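Local coordinates for uncharacterized SnoaL-like protein (Burkholderia thailandensis E264, PDB 3H3H), which is of unknown function but has a SnoaL-like domain of the NTF2 clan, a fold whose members commonly bind or transform small molecules in a cone-shaped pocket, at residues W65-A68 and L69-I72; A23-L26 and D27-L30; P4-Q7 and A8-Q11. All blocks are in the same frame, centred on the assembly; numbering follows the deposited sequence. Where two conformers were deposited one is given.

How the contacts relate
All three contacts are local, each made within one continuous run of eight residues, and they follow the chain in the order 3, 2, 1. Contact 3 starts helix 7-22; contact 2 covers the turn after that helix and the short helix 26-30; contact 1 forms the last turns of helix 58-71. Contacts 1 and 2 have centres about 11 Å apart and touch: Trp65 packs on Ile29 and Leu30, Arg66 on Leu26, and Leu69 on His24. Contact 3 lies across the molecule, its centre about 29 Å from contact 1 and 21 Å from contact 2. Helix 7-22 runs from contact 3 to contact 2, linking the sheet-packed N-terminal end to the helical cluster beside the unknown ligand.

Contact 1 (W65-A68 and L69-I72)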
ATOM      1  N   TRP B  65      -0.311  16.595  12.063  1.00 13.78           N
ATOM      2  CA  TRP B  65       0.785  15.837  12.648  1.00 12.08           C
ATOM      3  C   TRP B  65       1.395  16.515  13.875  1.00  9.93           C
ATOM      4  O   TRP B  65       1.804  15.813  14.838  1.00 11.58           O
ATOM      5  CB  TRP B  65       1.840  15.545  11.587  1.00 11.60           C
ATOM      6  CG  TRP B  65       1.320  14.664  10.481  1.00 12.56           C
ATOM      7  CD1 TRP B  65       0.097  14.063  10.438  1.00 14.34           C
ATOM      8  CD2 TRP B  65       1.996  14.330   9.274  1.00 12.98           C
ATOM      9  NE1 TRP B  65      -0.031  13.357   9.287  1.00 16.31           N
ATOM     10  CE2 TRP B  65       1.139  13.475   8.561  1.00 12.79           C
ATOM     11  CE3 TRP B  65       3.267  14.638   8.747  1.00 14.98           C
ATOM     12  CZ2 TRP B  65       1.461  12.977   7.330  1.00 15.08           C
ATOM     13  CZ3 TRP B  65       3.617  14.130   7.530  1.00 18.30           C
ATOM     14  CH2 TRP B  65       2.709  13.295   6.827  1.00 14.69           C
ATOM     15  N   ARG B  66       1.515  17.846  13.825  1.00 12.02           N
ATOM     16  CA  ARG B  66       2.001  18.634  14.918  1.00 12.78           C
ATOM     17  C   ARG B  66       1.131  18.372  16.135  1.00 12.94           C
ATOM     18  O   ARG B  66       1.662  18.132  17.231  1.00 14.56           O
ATOM     19  CB  ARG B  66       2.065  20.121  14.552  1.00 11.70           C
ATOM     20  CG  ARG B  66       2.653  21.061  15.615  1.00 12.93           C
ATOM     21  CD  ARG B  66       2.763  22.516  15.107  1.00 16.53           C
ATOM     22  NE  ARG B  66       3.554  22.554  13.897  1.00 13.84           N
ATOM     23  CZ  ARG B  66       3.088  22.732  12.663  1.00 16.87           C
ATOM     24  NH1 ARG B  66       1.808  22.991  12.419  1.00 16.14           N
ATOM     25  NH2 ARG B  66       3.926  22.642  11.659  1.00 16.08           N
ATOM     26  N   GLU B  67      -0.190  18.385  15.944  1.00 11.63           N
ATOM     27  CA  GLU B  67      -1.075  18.140  17.055  1.00 13.01           C
ATOM     28  C   GLU B  67      -1.048  16.696  17.532  1.00 11.06           C
ATOM     29  O   GLU B  67      -1.118  16.454  18.753  1.00 14.15           O
ATOM     30  CB  GLU B  67      -2.484  18.578  16.712  1.00 13.97           C
ATOM     31  CG  GLU B  67      -3.460  18.539  17.874  1.00 19.34           C
ATOM     32  CD  GLU B  67      -3.097  19.437  19.068  1.00 17.30           C
ATOM     33  OE1 GLU B  67      -2.252  20.359  18.955  1.00 25.71           O
ATOM     34  OE2 GLU B  67      -3.667  19.223  20.142  1.00 16.32           O
ATOM     35  N   ALA B  68      -0.882  15.746  16.595  1.00 11.62           N
ATOM     36  CA  ALA B  68      -0.698  14.338  16.970  1.00 12.81           C
ATOM     37  C   ALA B  68       0.462  14.185  17.911  1.00 15.15           C
ATOM     38  O   ALA B  68       0.342  13.474  18.917  1.00 13.00           O
ATOM     39  CB  ALA B  68      -0.438  13.469  15.784  1.00 12.74           C
ATOM     40  N   LEU B  69       1.596  14.830  17.605  1.00 14.74           N
ATOM     41  CA  LEU B  69       2.783  14.701  18.444  1.00 16.44           C
ATOM     42  C   LEU B  69       2.602  15.358  19.790  1.00 17.54           C
ATOM     43  O   LEU B  69       3.150  14.932  20.818  1.00 16.35           O
ATOM     44  CB  LEU B  69       3.974  15.287  17.749  1.00 15.28           C
ATOM     45  CG  LEU B  69       4.404  14.545  16.489  1.00 16.54           C
ATOM     46  CD1 LEU B  69       5.522  15.299  15.841  1.00 16.98           C
ATOM     47  CD2 LEU B  69       4.828  13.094  16.843  1.00 14.90           C
ATOM     48  N   ARG B  70       1.816  16.425  19.797  1.00 17.53           N
ATOM     49  CA  ARG B  70       1.542  17.108  21.041  1.00 21.14           C
ATOM     50  C   ARG B  70       0.626  16.250  21.956  1.00 19.68           C
ATOM     51  O   ARG B  70       0.859  16.114  23.163  1.00 20.27           O
ATOM     52  CB  ARG B  70       0.940  18.473  20.680  1.00 20.53           C
ATOM     53  CG  ARG B  70       0.746  19.403  21.787  1.00 26.56           C
ATOM     54  CD  ARG B  70       0.282  20.771  21.264  1.00 21.40           C
ATOM     55  NE  ARG B  70      -0.406  21.424  22.324  1.00 26.43           N
ATOM     56  CZ  ARG B  70       0.181  22.068  23.322  1.00 36.21           C
ATOM     57  NH1 ARG B  70       1.501  22.168  23.382  1.00 39.40           N
ATOM     58  NH2 ARG B  70      -0.564  22.608  24.265  1.00 32.27           N
HETATM   59  N   MSE B  71      -0.415  15.668  21.382  0.50 17.90           N
HETATM   60  CA  MSE B  71      -1.361  14.899  22.151  0.50 18.72           C
HETATM   61  C   MSE B  71      -0.881  13.489  22.511  0.50 17.73           C
HETATM   62  O   MSE B  71      -1.273  12.956  23.557  0.50 14.71           O
HETATM   63  CB  MSE B  71      -2.643  14.760  21.358  0.50 18.84           C
HETATM   64  CG  MSE B  71      -3.385  16.058  21.209  0.50 21.81           C
HETATM   65 SE   MSE B  71      -5.060  15.621  20.390  0.38 21.81          SE
HETATM   66  CE  MSE B  71      -5.813  14.539  21.833  0.50 33.47           C
ATOM     67  N   ILE B  72      -0.006  12.917  21.677  1.00 18.72           N
ATOM     68  CA  ILE B  72       0.471  11.537  21.878  1.00 18.27           C
ATOM     69  C   ILE B  72       1.979  11.693  22.099  1.00 18.45           C
ATOM     70  O   ILE B  72       2.788  11.376  21.221  1.00 15.16           O
ATOM     71  CB  ILE B  72       0.203  10.597  20.676  1.00 19.57           C
ATOM     72  CG1 ILE B  72      -1.245  10.688  20.191  1.00 21.77           C
ATOM     73  CG2 ILE B  72       0.573   9.127  21.071  1.00 21.33           C
ATOM     74  CD1 ILE B  72      -1.519   9.859  18.970  1.00 26.26           C
TER
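Glu67 sends CG opposite its own backbone N (chi1 -172°) and then bends at chi2 (60°), which swings the carboxylate forward along the helix, toward Arg70 and Met71. Its two oxygens divide between those neighbours. OE1 of Glu67 lies 3.5 Å from Arg70 CD and approaches the guanidinium at its edge, near the plane of that group; the salt bridge is a long one, with Glu67 OE1 4.0 Å from Arg70 NE. Carboxylate and guanidinium planes are turned 45° apart, so the two charged groups do not meet flat against each other. The arginine chain runs extended from CG to NE, which holds its aliphatic part beside the acid. The selenomethionine at position 71 was modelled in two conformers, and in one of them Glu67 OE2 faces it, 3.4 Å from Met71 CG.

Underneath runs the helical backbone. Leu69 N donates to Trp65 O, Arg70 N to Arg66 O, and Met71 N to Glu67 O at 2.8 Å. Ile72 N still reaches Ala68 O (2.8 Å) although Ile72 is the first residue to leave helical backbone angles. Side-chain carbons lie over these carbonyls: Leu69 CG is 3.3 Å from Trp65 O, and Ile72 CB is 3.4 Å from Ala68 O.

The charged flank, Glu67 and Arg70, is on the surface, whereas the Trp65 indole meets Trp21 and Tyr33 edge-to-face and touches helix 26-30. Ile72 rests on Lys97. The arrangement is the C-terminal end of an amphipathic helix, with an i to i+3 acid-arginine pair on the solvent side and Trp65 on the side facing helix 26-30; the Trp65 side chain comes within about 3 Å of a bound, unidentified ligand, consistent with the small-molecule pocket of NTF2-like folds.

Contact 2 (A23-L26 and D27-L30)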
ATOM      1  N   ALA B  23      11.276  10.102  16.980  1.00 10.86           N
ATOM      2  CA  ALA B  23      11.966  11.261  17.527  1.00 13.02           C
ATOM      3  C   ALA B  23      11.008  12.429  17.717  1.00 13.97           C
ATOM      4  O   ALA B  23      11.381  13.446  18.310  1.00 13.01           O
ATOM      5  CB  ALA B  23      13.079  11.655  16.627  1.00 13.86           C
ATOM      6  N   HIS B  24       9.772  12.276  17.238  1.00 12.61           N
ATOM      7  CA  HIS B  24       8.765  13.349  17.338  1.00 14.63           C
ATOM      8  C   HIS B  24       9.271  14.686  16.758  1.00 12.51           C
ATOM      9  O   HIS B  24       9.098  15.791  17.358  1.00 12.84           O
ATOM     10  CB  HIS B  24       8.330  13.531  18.776  1.00 12.69           C
ATOM     11  CG  HIS B  24       7.946  12.270  19.471  1.00 13.04           C
ATOM     12  ND1 HIS B  24       8.312  12.024  20.774  1.00 22.80           N
ATOM     13  CD2 HIS B  24       7.262  11.172  19.058  1.00 14.45           C
ATOM     14  CE1 HIS B  24       7.872  10.831  21.134  1.00 19.29           C
ATOM     15  NE2 HIS B  24       7.204  10.312  20.124  1.00 17.22           N
ATOM     16  N   ASP B  25       9.953  14.557  15.613  1.00 12.84           N
ATOM     17  CA  ASP B  25      10.684  15.624  14.986  1.00 11.80           C
ATOM     18  C   ASP B  25       9.938  15.921  13.696  1.00 12.24           C
ATOM     19  O   ASP B  25      10.167  15.322  12.664  1.00 11.57           O
ATOM     20  CB  ASP B  25      12.108  15.188  14.698  1.00 12.46           C
ATOM     21  CG  ASP B  25      12.990  16.287  14.187  1.00 15.41           C
ATOM     22  OD1 ASP B  25      12.473  17.267  13.627  1.00 14.95           O
ATOM     23  OD2 ASP B  25      14.209  16.093  14.260  1.00 14.99           O
ATOM     24  N   LEU B  26       9.001  16.839  13.785  1.00 10.81           N
ATOM     25  CA  LEU B  26       8.162  17.128  12.664  1.00 13.86           C
ATOM     26  C   LEU B  26       8.958  17.679  11.468  1.00 12.82           C
ATOM     27  O   LEU B  26       8.660  17.396  10.315  1.00 12.16           O
ATOM     28  CB  LEU B  26       6.978  17.993  13.052  1.00 13.85           C
ATOM     29  CG  LEU B  26       5.964  18.228  11.944  1.00 12.28           C
ATOM     30  CD1 LEU B  26       5.400  16.900  11.355  1.00 14.74           C
ATOM     31  CD2 LEU B  26       4.800  19.044  12.490  1.00 15.68           C
ATOM     32  N   ASP B  27       9.952  18.530  11.729  1.00 10.57           N
ATOM     33  CA  ASP B  27      10.773  18.971  10.607  1.00 10.76           C
ATOM     34  C   ASP B  27      11.395  17.771   9.898  1.00 11.72           C
ATOM     35  O   ASP B  27      11.425  17.745   8.681  1.00 12.26           O
ATOM     36  CB  ASP B  27      11.865  19.912  11.107  1.00 10.33           C
ATOM     37  CG  ASP B  27      12.701  20.473   9.999  1.00 11.43           C
ATOM     38  OD1 ASP B  27      12.136  21.337   9.272  1.00 13.01           O
ATOM     39  OD2 ASP B  27      13.880  20.080   9.870  1.00 13.05           O
ATOM     40  N   ALA B  28      11.891  16.794  10.649  1.00 11.55           N
ATOM     41  CA  ALA B  28      12.508  15.640  10.012  1.00 10.57           C
ATOM     42  C   ALA B  28      11.485  14.838   9.212  1.00 11.67           C
ATOM     43  O   ALA B  28      11.744  14.367   8.096  1.00 11.44           O
ATOM     44  CB  ALA B  28      13.181  14.742  11.077  1.00  9.78           C
ATOM     45  N   ILE B  29      10.339  14.637   9.809  1.00 11.37           N
ATOM     46  CA  ILE B  29       9.255  13.907   9.123  1.00 10.52           C
ATOM     47  C   ILE B  29       8.935  14.570   7.783  1.00 12.93           C
ATOM     48  O   ILE B  29       8.958  13.893   6.736  1.00 11.41           O
ATOM     49  CB  ILE B  29       7.991  13.860   9.980  1.00 13.80           C
ATOM     50  CG1 ILE B  29       8.221  13.019  11.258  1.00 10.13           C
ATOM     51  CG2 ILE B  29       6.803  13.290   9.185  1.00 15.25           C
ATOM     52  CD1 ILE B  29       7.177  13.375  12.328  1.00 10.86           C
ATOM     53  N   LEU B  30       8.694  15.881   7.820  1.00 11.93           N
ATOM     54  CA  LEU B  30       8.223  16.655   6.659  1.00 10.83           C
ATOM     55  C   LEU B  30       9.300  16.751   5.596  1.00 12.96           C
ATOM     56  O   LEU B  30       8.975  17.005   4.439  1.00 12.07           O
ATOM     57  CB  LEU B  30       7.689  18.015   7.068  1.00 13.00           C
ATOM     58  CG  LEU B  30       6.309  17.985   7.722  1.00 15.99           C
ATOM     59  CD1 LEU B  30       5.883  19.306   8.239  1.00 18.58           C
ATOM     60  CD2 LEU B  30       5.229  17.493   6.740  1.00 18.16           C
TER
HETATM   61  O   HOH W   1      11.177  19.467  14.344  0.50  9.16           O
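The Asp25 carboxylate is the flat group here, and Ala28 meets it from above: Ala28 N donates to Asp25 OD1 at 3.1 Å, with the donor 67° out of the carboxylate plane, while on the same face Ala28 CB comes within 3.5 Å of Asp25 CG. From the opposite side of the plane a water donates to Asp25 OD1 at 2.7 Å. The water also accepts from Asp27 N at 3.0 Å, so two backbone N-H groups at the start of the helix are served by one carboxylate, directly and through the water. CG stands opposite the backbone N (chi1 -173°), which lays the carboxylate over the first turn. This is an N-cap, and a negative charge at this end would probably be favoured by the helix dipole.

The backbone of Asp25 is used as well, since Asp25 O accepts from Ile29 N at 2.9 Å. One turn on, Leu30 N donates to Leu26 O. On the apolar flank, the Leu26 and Leu30 side chains pass at a slant, Leu26 CG 3.9 Å from Leu30 CD1. Ile29 CD1 also reaches Leu26 CD1, at 4.1 Å, while Ile29 CG1 lies over Asp25 O.

Just upstream, His24 has positive phi and closes helix 7-22 with a Schellman motif, so one helix ends and the next is capped within two residues. The short helix 26-30 is held between two others: Ala28 and Ile29 touch Ala20 of helix 7-22, and helix 58-71 covers the Leu26 side, while His24 NE2 bonds to Leu75 O in the loop leading to strand 78-84.

Contact 3 (P4-Q7 and A8-Q11); sequences PITQ and AFAQ
Thr6 and Phe9 set their side chains at about a right angle, with the hydroxyl pointing into the start of the helix. Thr6 OG1 lies between its own backbone N and carbonyl carbon (chi1 56°), and from there it accepts from Phe9 N at 3.3 Å, the N-H directed at it with an angle of 155°. The same Thr6 OG1 sits 3.2 Å from Phe9 CB. Ile5 approaches the phenylalanine differently: its CG2 methyl comes to the ring's edge, near the ring plane, 4.2 Å from Phe9 CD2, and touches Ala10 CB at an equal distance.

Beneath them, Ala10 N donates to Thr6 O (2.9 Å) and Gln11 N to Gln7 O. Beyond the contact, Phe9 meets Phe107 edge-to-face, Ile5 and Ala10 pack on Val89, and in one of its two conformers Gln7 NE2 makes a weak hydrogen bond to Tyr120 O of the second subunit.

The chemistry is that of a threonine N-cap: the hydroxyl oxygen receives an N-H of the first turn, in place of the carbonyl a preceding turn would offer. The cap marks the start of helix 7-22, and Ile5, Phe9 and Ala10 set apolar groups against the sheet.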
ATOM      1  N   PRO B   4      12.872   0.724 -11.138  1.00 33.20           N
ATOM      2  CA  PRO B   4      11.923   0.917 -10.029  1.00 32.94           C
ATOM      3  C   PRO B   4      12.629   1.352  -8.728  1.00 29.77           C
ATOM      4  O   PRO B   4      13.859   1.320  -8.631  1.00 29.61           O
ATOM      5  CB  PRO B   4      11.262  -0.464  -9.870  1.00 33.59           C
ATOM      6  CG  PRO B   4      12.089  -1.417 -10.692  1.00 35.69           C
ATOM      7  CD  PRO B   4      12.758  -0.611 -11.745  1.00 32.50           C
ATOM      8  N   ILE B   5      11.838   1.806  -7.766  1.00 25.19           N
ATOM      9  CA  ILE B   5      12.316   2.125  -6.426  1.00 22.61           C
ATOM     10  C   ILE B   5      13.252   1.048  -5.985  1.00 21.13           C
ATOM     11  O   ILE B   5      12.914  -0.117  -6.031  1.00 22.75           O
ATOM     12  CB  ILE B   5      11.130   2.139  -5.428  1.00 21.17           C
ATOM     13  CG1 ILE B   5      10.257   3.352  -5.728  1.00 26.61           C
ATOM     14  CG2 ILE B   5      11.663   2.107  -4.002  1.00 23.13           C
ATOM     15  CD1 ILE B   5      10.977   4.643  -5.523  1.00 29.88           C
ATOM     16  N   THR B   6      14.455   1.417  -5.570  1.00 21.10           N
ATOM     17  CA  THR B   6      15.423   0.428  -5.180  1.00 22.70           C
ATOM     18  C   THR B   6      15.225  -0.019  -3.750  1.00 23.31           C
ATOM     19  O   THR B   6      14.605   0.690  -2.944  1.00 21.53           O
ATOM     20  CB  THR B   6      16.847   1.003  -5.378  1.00 23.69           C
ATOM     21  OG1 THR B   6      16.957   2.229  -4.643  1.00 24.98           O
ATOM     22  CG2 THR B   6      17.104   1.293  -6.853  1.00 24.63           C
ATOM     23  N   GLN B   7      15.722  -1.198  -3.399  0.50 25.45           N
ATOM     24  CA  GLN B   7      15.575  -1.632  -2.016  0.50 26.87           C
ATOM     25  C   GLN B   7      16.522  -0.784  -1.137  0.50 26.98           C
ATOM     26  O   GLN B   7      16.189  -0.499   0.010  0.50 29.49           O
ATOM     27  CB  GLN B   7      15.809  -3.128  -1.844  0.50 29.22           C
ATOM     28  CG  GLN B   7      14.748  -3.792  -0.936  0.50 26.29           C
ATOM     29  CD  GLN B   7      13.419  -4.039  -1.640  0.50 34.34           C
ATOM     30  OE1 GLN B   7      13.356  -4.123  -2.867  0.50 42.45           O
ATOM     31  NE2 GLN B   7      12.348  -4.189  -0.857  0.50 34.42           N
ATOM     32  N   ALA B   8      17.662  -0.346  -1.679  1.00 25.01           N
ATOM     33  CA  ALA B   8      18.534   0.586  -0.943  1.00 25.33           C
ATOM     34  C   ALA B   8      17.648   1.733  -0.403  1.00 23.77           C
ATOM     35  O   ALA B   8      17.598   2.033   0.816  1.00 20.77           O
ATOM     36  CB  ALA B   8      19.633   1.154  -1.838  1.00 25.44           C
ATOM     37  N   PHE B   9      16.986   2.370  -1.358  1.00 21.16           N
ATOM     38  CA  PHE B   9      16.171   3.512  -1.075  1.00 21.26           C
ATOM     39  C   PHE B   9      15.012   3.148  -0.129  1.00 18.93           C
ATOM     40  O   PHE B   9      14.757   3.836   0.852  1.00 17.29           O
ATOM     41  CB  PHE B   9      15.680   4.133  -2.390  1.00 21.23           C
ATOM     42  CG  PHE B   9      14.919   5.365  -2.181  1.00 19.18           C
ATOM     43  CD1 PHE B   9      15.570   6.560  -1.966  1.00 23.91           C
ATOM     44  CD2 PHE B   9      13.546   5.324  -2.092  1.00 21.96           C
ATOM     45  CE1 PHE B   9      14.861   7.696  -1.716  1.00 27.06           C
ATOM     46  CE2 PHE B   9      12.838   6.442  -1.831  1.00 21.41           C
ATOM     47  CZ  PHE B   9      13.472   7.636  -1.648  1.00 26.74           C
ATOM     48  N   ALA B  10      14.335   2.042  -0.379  1.00 15.63           N
ATOM     49  CA  ALA B  10      13.139   1.737   0.390  1.00 16.63           C
ATOM     50  C   ALA B  10      13.445   1.553   1.883  1.00 15.53           C
ATOM     51  O   ALA B  10      12.722   1.995   2.770  1.00 13.95           O
ATOM     52  CB  ALA B  10      12.478   0.483  -0.202  1.00 15.97           C
ATOM     53  N   GLN B  11      14.547   0.890   2.145  1.00 19.65           N
ATOM     54  CA  GLN B  11      14.958   0.620   3.505  1.00 16.88           C
ATOM     55  C   GLN B  11      15.439   1.847   4.220  1.00 16.28           C
ATOM     56  O   GLN B  11      15.076   2.036   5.371  1.00 17.74           O
ATOM     57  CB  GLN B  11      16.105  -0.405   3.515  1.00 20.00           C
ATOM     58  CG  GLN B  11      15.646  -1.741   3.009  1.00 17.42           C
ATOM     59  CD  GLN B  11      14.691  -2.384   3.937  1.00 19.41           C
ATOM     60  OE1 GLN B  11      14.964  -2.502   5.144  1.00 31.31           O
ATOM     61  NE2 GLN B  11      13.549  -2.819   3.410  1.00 25.26           N
TER